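Local structure of phosphoethanolamine N-methyltransferase 1 (Haemonchus contortus, 4KRG) at residues Glu263-Asp272 and Glu332-Thr340. The protein probably catalyses the S-adenosylmethionine-dependent methylation of phosphoethanolamine on the nematode route to phosphocholine. Residues are numbered along the deposited sequence; the frame is centred on the assembly and turned at random.
Sequences EQKTWDEKLD and EYLYRTSLT
From CB to NH2, Arg336 runs alongside Gln264 and then Asp268. Arg336 CB lies 3.2 Å from Gln264 OE1, and CG stays beside the same oxygen. With CG anti to the backbone N and bends at chi2 and chi3, the chain then carries CD past Gln264 NE2 and Asp268 OD1. Beyond it the grip is side-on and two-pronged: Arg336 NE donates to Asp268 OD1 at 3.0 Å, Arg336 NH2 to Asp268 OD2 at 2.9 Å. The carboxylate and guanidinium planes are 55° apart. Lys265 NZ reaches Asp268 OD2 from the anti side at 2.7 Å, so one carboxylate probably offsets both cations. Outside the two helices, Arg336 NH1 makes a weak hydrogen bond with Ser163 OG, and Phe188 a cation-pi contact with the Arg336 guanidinium.

Gln264 uses both amide ends: Gln264 NE2 donates to Tyr333 O at 3.3 Å, nearly straight (165°) and on a carbonyl lone pair, and OE1 bonds Ser190. At the N-terminal end of both segments, Tyr333 OH donates to the anti lone pair of Glu263 OE1 (2.7 Å). The apolar flank has Leu334 CD2 over the six-membered ring of Trp267, 4.1 Å from its centroid, a CH-pi contact. Thr337 is a knob among Gln264, Trp267, Asp268 and Leu271. The axes of segments 263-271 and 332-340 approach to 9.4 Å and cross at -51°: a helix-helix crossing with a single knob-into-hole, flanked by a Lys265-Asp268-Arg336 salt-bridge network, joining helices 249-271 and 332-345.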
ATOM      1  N   GLU A 263      14.723  -1.915 -11.115  1.00 28.22           N
ATOM      2  CA  GLU A 263      15.173  -1.222  -9.916  1.00 25.85           C
ATOM      3  C   GLU A 263      14.682  -1.924  -8.665  1.00 24.34           C
ATOM      4  O   GLU A 263      15.404  -1.999  -7.683  1.00 28.21           O
ATOM      5  CB  GLU A 263      14.737   0.246  -9.930  1.00 25.75           C
ATOM      6  CG  GLU A 263      15.414   1.072 -11.022  1.00 27.73           C
ATOM      7  CD  GLU A 263      14.833   2.473 -11.179  1.00 30.45           C
ATOM      8  OE1 GLU A 263      13.794   2.781 -10.554  1.00 28.56           O
ATOM      9  OE2 GLU A 263      15.420   3.271 -11.940  1.00 34.77           O
ATOM     10  N   GLN A 264      13.458  -2.441  -8.697  1.00 23.36           N
ATOM     11  CA  GLN A 264      12.949  -3.221  -7.575  1.00 20.36           C
ATOM     12  C   GLN A 264      13.815  -4.443  -7.329  1.00 21.22           C
ATOM     13  O   GLN A 264      14.182  -4.729  -6.190  1.00 22.88           O
ATOM     14  CB  GLN A 264      11.505  -3.668  -7.797  1.00 19.15           C
ATOM     15  CG  GLN A 264      10.960  -4.510  -6.653  1.00 17.92           C
ATOM     16  CD  GLN A 264      10.859  -3.738  -5.347  1.00 19.58           C
ATOM     17  OE1 GLN A 264       9.923  -2.970  -5.142  1.00 19.41           O
ATOM     18  NE2 GLN A 264      11.827  -3.939  -4.457  1.00 18.71           N
ATOM     19  N   LYS A 265      14.152  -5.158  -8.397  1.00 24.78           N
ATOM     20  CA  LYS A 265      14.955  -6.371  -8.255  1.00 24.29           C
ATOM     21  C   LYS A 265      16.312  -6.130  -7.595  1.00 27.11           C
ATOM     22  O   LYS A 265      16.779  -6.967  -6.822  1.00 29.00           O
ATOM     23  CB  LYS A 265      15.128  -7.105  -9.591  1.00 24.39           C
ATOM     24  CG  LYS A 265      13.927  -7.941 -10.042  1.00 27.21           C
ATOM     25  CD  LYS A 265      13.193  -8.615  -8.877  1.00 32.44           C
ATOM     26  CE  LYS A 265      14.008  -9.706  -8.187  1.00 30.91           C
ATOM     27  NZ  LYS A 265      13.316 -10.194  -6.962  1.00 23.00           N
ATOM     28  N   THR A 266      16.942  -4.991  -7.871  1.00 26.76           N
ATOM     29  CA  THR A 266      18.215  -4.693  -7.216  1.00 30.09           C
ATOM     30  C   THR A 266      18.032  -4.463  -5.716  1.00 27.66           C
ATOM     31  O   THR A 266      18.909  -4.797  -4.921  1.00 30.73           O
ATOM     32  CB  THR A 266      18.956  -3.489  -7.839  1.00 35.08           C
ATOM     33  OG1 THR A 266      18.343  -2.267  -7.415  1.00 37.51           O
ATOM     34  CG2 THR A 266      18.950  -3.572  -9.353  1.00 34.76           C
ATOM     35  N   TRP A 267      16.898  -3.891  -5.330  1.00 23.44           N
ATOM     36  CA  TRP A 267      16.617  -3.679  -3.916  1.00 22.75           C
ATOM     37  C   TRP A 267      16.322  -4.989  -3.189  1.00 22.99           C
ATOM     38  O   TRP A 267      16.773  -5.193  -2.060  1.00 24.36           O
ATOM     39  CB  TRP A 267      15.511  -2.637  -3.722  1.00 21.98           C
ATOM     40  CG  TRP A 267      16.018  -1.245  -3.964  1.00 23.70           C
ATOM     41  CD1 TRP A 267      15.608  -0.369  -4.928  1.00 22.72           C
ATOM     42  CD2 TRP A 267      17.065  -0.582  -3.245  1.00 26.66           C
ATOM     43  NE1 TRP A 267      16.324   0.799  -4.843  1.00 24.78           N
ATOM     44  CE2 TRP A 267      17.228   0.692  -3.818  1.00 27.24           C
ATOM     45  CE3 TRP A 267      17.880  -0.950  -2.164  1.00 25.65           C
ATOM     46  CZ2 TRP A 267      18.174   1.608  -3.349  1.00 30.64           C
ATOM     47  CZ3 TRP A 267      18.811  -0.043  -1.701  1.00 25.54           C
ATOM     48  CH2 TRP A 267      18.953   1.221  -2.289  1.00 28.68           C
ATOM     49  N   ASP A 268      15.593  -5.886  -3.846  1.00 21.85           N
ATOM     50  CA  ASP A 268      15.389  -7.225  -3.303  1.00 22.69           C
ATOM     51  C   ASP A 268      16.728  -7.904  -3.013  1.00 22.22           C
ATOM     52  O   ASP A 268      16.896  -8.547  -1.987  1.00 22.60           O
ATOM     53  CB  ASP A 268      14.583  -8.095  -4.269  1.00 20.30           C
ATOM     54  CG  ASP A 268      13.243  -7.499  -4.613  1.00 25.90           C
ATOM     55  OD1 ASP A 268      12.740  -6.652  -3.841  1.00 22.97           O
ATOM     56  OD2 ASP A 268      12.687  -7.888  -5.662  1.00 26.77           O
ATOM     57  N   GLU A 269      17.680  -7.745  -3.922  1.00 24.95           N
ATOM     58  CA  GLU A 269      18.997  -8.359  -3.773  1.00 27.46           C
ATOM     59  C   GLU A 269      19.775  -7.789  -2.605  1.00 27.55           C
ATOM     60  O   GLU A 269      20.578  -8.481  -1.988  1.00 29.34           O
ATOM     61  CB  GLU A 269      19.827  -8.167  -5.041  1.00 35.94           C
ATOM     62  CG  GLU A 269      19.311  -8.908  -6.253  1.00 44.58           C
ATOM     63  CD  GLU A 269      20.158  -8.654  -7.487  1.00 52.33           C
ATOM     64  OE1 GLU A 269      20.767  -7.563  -7.578  1.00 52.89           O
ATOM     65  OE2 GLU A 269      20.220  -9.547  -8.358  1.00 57.21           O
ATOM     66  N   LYS A 270      19.560  -6.514  -2.316  1.00 26.96           N
ATOM     67  CA  LYS A 270      20.257  -5.886  -1.203  1.00 30.37           C
ATOM     68  C   LYS A 270      19.621  -6.229   0.140  1.00 29.74           C
ATOM     69  O   LYS A 270      20.319  -6.407   1.133  1.00 33.37           O
ATOM     70  CB  LYS A 270      20.305  -4.366  -1.385  1.00 30.44           C
ATOM     71  CG  LYS A 270      21.068  -3.913  -2.610  1.00 34.98           C
ATOM     72  CD  LYS A 270      21.152  -2.398  -2.663  1.00 39.34           C
ATOM     73  CE  LYS A 270      21.697  -1.919  -3.999  1.00 45.88           C
ATOM     74  NZ  LYS A 270      21.500  -0.453  -4.198  1.00 48.42           N
ATOM     75  N   LEU A 271      18.298  -6.337   0.166  1.00 26.69           N
ATOM     76  CA  LEU A 271      17.576  -6.352   1.435  1.00 23.99           C
ATOM     77  C   LEU A 271      16.955  -7.676   1.885  1.00 22.43           C
ATOM     78  O   LEU A 271      16.684  -7.849   3.069  1.00 24.53           O
ATOM     79  CB  LEU A 271      16.511  -5.250   1.441  1.00 23.30           C
ATOM     80  CG  LEU A 271      17.054  -3.849   1.709  1.00 25.66           C
ATOM     81  CD1 LEU A 271      15.973  -2.807   1.539  1.00 25.35           C
ATOM     82  CD2 LEU A 271      17.616  -3.784   3.110  1.00 26.40           C
ATOM     83  N   ASP A 272      16.726  -8.607   0.968  1.00 21.74           N
ATOM     84  CA  ASP A 272      15.967  -9.811   1.321  1.00 24.34           C
ATOM     85  C   ASP A 272      16.641 -10.745   2.341  1.00 24.80           C
ATOM     86  O   ASP A 272      15.965 -11.433   3.105  1.00 26.08           O
ATOM     87  CB  ASP A 272      15.561 -10.596   0.073  1.00 25.84           C
ATOM     88  CG  ASP A 272      14.455  -9.919  -0.720  1.00 24.69           C
ATOM     89  OD1 ASP A 272      13.862  -8.928  -0.233  1.00 20.88           O
ATOM     90  OD2 ASP A 272      14.184 -10.402  -1.842  1.00 25.84           O
ATOM     91  N   GLU A 332       8.926   3.472  -1.893  1.00 18.17           N
ATOM     92  CA  GLU A 332       8.164   2.368  -2.485  1.00 15.99           C
ATOM     93  C   GLU A 332       8.923   1.045  -2.573  1.00 15.48           C
ATOM     94  O   GLU A 332       8.382  -0.006  -2.238  1.00 14.58           O
ATOM     95  CB  GLU A 332       7.651   2.746  -3.880  1.00 15.34           C
ATOM     96  CG  GLU A 332       6.635   3.867  -3.894  1.00 17.37           C
ATOM     97  CD  GLU A 332       7.260   5.238  -4.109  1.00 21.41           C
ATOM     98  OE1 GLU A 332       8.457   5.411  -3.803  1.00 24.27           O
ATOM     99  OE2 GLU A 332       6.551   6.147  -4.590  1.00 20.79           O
ATOM    100  N   TYR A 333      10.173   1.103  -3.026  1.00 14.77           N
ATOM    101  CA  TYR A 333      10.951  -0.108  -3.252  1.00 15.06           C
ATOM    102  C   TYR A 333      11.302  -0.776  -1.941  1.00 16.07           C
ATOM    103  O   TYR A 333      11.410  -1.997  -1.866  1.00 16.67           O
ATOM    104  CB  TYR A 333      12.243   0.214  -3.994  1.00 16.50           C
ATOM    105  CG  TYR A 333      12.056   0.660  -5.423  1.00 17.92           C
ATOM    106  CD1 TYR A 333      11.108   0.065  -6.243  1.00 19.85           C
ATOM    107  CD2 TYR A 333      12.835   1.674  -5.951  1.00 22.83           C
ATOM    108  CE1 TYR A 333      10.945   0.473  -7.555  1.00 23.40           C
ATOM    109  CE2 TYR A 333      12.682   2.087  -7.257  1.00 25.08           C
ATOM    110  CZ  TYR A 333      11.733   1.485  -8.055  1.00 24.29           C
ATOM    111  OH  TYR A 333      11.585   1.905  -9.354  1.00 25.95           O
ATOM    112  N   LEU A 334      11.491   0.038  -0.911  1.00 16.17           N
ATOM    113  CA  LEU A 334      11.911  -0.461   0.390  1.00 17.25           C
ATOM    114  C   LEU A 334      10.693  -0.969   1.160  1.00 15.94           C
ATOM    115  O   LEU A 334      10.770  -1.938   1.907  1.00 17.19           O
ATOM    116  CB  LEU A 334      12.686   0.623   1.146  1.00 16.01           C
ATOM    117  CG  LEU A 334      13.783   1.252   0.272  1.00 20.06           C
ATOM    118  CD1 LEU A 334      14.563   2.328   0.990  1.00 21.89           C
ATOM    119  CD2 LEU A 334      14.727   0.207  -0.254  1.00 21.97           C
ATOM    120  N   TYR A 335       9.553  -0.331   0.931  1.00 17.11           N
ATOM    121  CA  TYR A 335       8.284  -0.814   1.463  1.00 15.99           C
ATOM    122  C   TYR A 335       7.978  -2.215   0.933  1.00 12.37           C
ATOM    123  O   TYR A 335       7.574  -3.095   1.696  1.00 13.10           O
ATOM    124  CB  TYR A 335       7.171   0.179   1.122  1.00 16.26           C
ATOM    125  CG  TYR A 335       5.740  -0.329   1.177  1.00 13.38           C
ATOM    126  CD1 TYR A 335       5.095  -0.548   2.388  1.00 14.12           C
ATOM    127  CD2 TYR A 335       5.014  -0.509   0.010  1.00 15.01           C
ATOM    128  CE1 TYR A 335       3.773  -0.979   2.425  1.00 14.65           C
ATOM    129  CE2 TYR A 335       3.695  -0.931   0.032  1.00 11.70           C
ATOM    130  CZ  TYR A 335       3.081  -1.167   1.238  1.00 13.34           C
ATOM    131  OH  TYR A 335       1.770  -1.580   1.247  1.00 12.69           O
ATOM    132  N   ARG A 336       8.179  -2.424  -0.365  1.00 14.10           N
ATOM    133  CA  ARG A 336       7.990  -3.744  -0.954  1.00 12.89           C
ATOM    134  C   ARG A 336       8.848  -4.788  -0.206  1.00 12.98           C
ATOM    135  O   ARG A 336       8.358  -5.860   0.152  1.00 12.78           O
ATOM    136  CB  ARG A 336       8.292  -3.703  -2.467  1.00 14.20           C
ATOM    137  CG  ARG A 336       8.137  -5.026  -3.267  1.00 13.73           C
ATOM    138  CD  ARG A 336       9.202  -6.069  -2.906  1.00 13.99           C
ATOM    139  NE  ARG A 336       9.794  -6.820  -4.004  1.00 18.99           N
ATOM    140  CZ  ARG A 336       9.249  -7.896  -4.558  1.00 18.46           C
ATOM    141  NH1 ARG A 336       8.061  -8.333  -4.158  1.00 18.65           N
ATOM    142  NH2 ARG A 336       9.887  -8.522  -5.530  1.00 20.42           N
ATOM    143  N   THR A 337      10.127  -4.491   0.017  1.00 14.13           N
ATOM    144  CA  THR A 337      11.001  -5.449   0.709  1.00 15.98           C
ATOM    145  C   THR A 337      10.538  -5.727   2.135  1.00 15.40           C
ATOM    146  O   THR A 337      10.800  -6.795   2.680  1.00 16.62           O
ATOM    147  CB  THR A 337      12.478  -5.012   0.730  1.00 17.17           C
ATOM    148  OG1 THR A 337      12.647  -3.916   1.634  1.00 16.42           O
ATOM    149  CG2 THR A 337      12.932  -4.611  -0.656  1.00 18.79           C
ATOM    150  N   SER A 338       9.856  -4.767   2.746  1.00 15.36           N
ATOM    151  CA  SER A 338       9.284  -5.007   4.069  1.00 15.80           C
ATOM    152  C   SER A 338       8.106  -5.969   3.980  1.00 13.23           C
ATOM    153  O   SER A 338       7.905  -6.794   4.872  1.00 13.85           O
ATOM    154  CB  SER A 338       8.864  -3.705   4.746  1.00 15.87           C
ATOM    155  OG  SER A 338       9.997  -2.978   5.179  1.00 16.73           O
ATOM    156  N   LEU A 339       7.323  -5.866   2.908  1.00 13.14           N
ATOM    157  CA  LEU A 339       6.239  -6.827   2.677  1.00 12.04           C
ATOM    158  C   LEU A 339       6.793  -8.231   2.427  1.00 16.41           C
ATOM    159  O   LEU A 339       6.237  -9.224   2.889  1.00 15.55           O
ATOM    160  CB  LEU A 339       5.325  -6.393   1.521  1.00 15.62           C
ATOM    161  CG  LEU A 339       4.425  -5.176   1.763  1.00 13.68           C
ATOM    162  CD1 LEU A 339       3.399  -5.020   0.646  1.00 12.62           C
ATOM    163  CD2 LEU A 339       3.732  -5.292   3.098  1.00 13.84           C
ATOM    164  N   THR A 340       7.899  -8.308   1.696  1.00 16.17           N
ATOM    165  CA  THR A 340       8.542  -9.591   1.451  1.00 16.82           C
ATOM    166  C   THR A 340       8.964 -10.233   2.773  1.00 15.28           C
ATOM    167  O   THR A 340       8.665 -11.396   3.032  1.00 14.48           O
ATOM    168  CB  THR A 340       9.733  -9.429   0.510  1.00 13.72           C
ATOM    169  OG1 THR A 340       9.254  -8.927  -0.742  1.00 13.86           O
ATOM    170  CG2 THR A 340      10.422 -10.760   0.286  1.00 15.24           C
TER
HETATM  171  O   HOH W   1      11.762  -7.816  -1.491  1.00 19.88           O
HETATM  172  O   HOH W   2      13.000  -8.251   2.105  1.00 15.52           O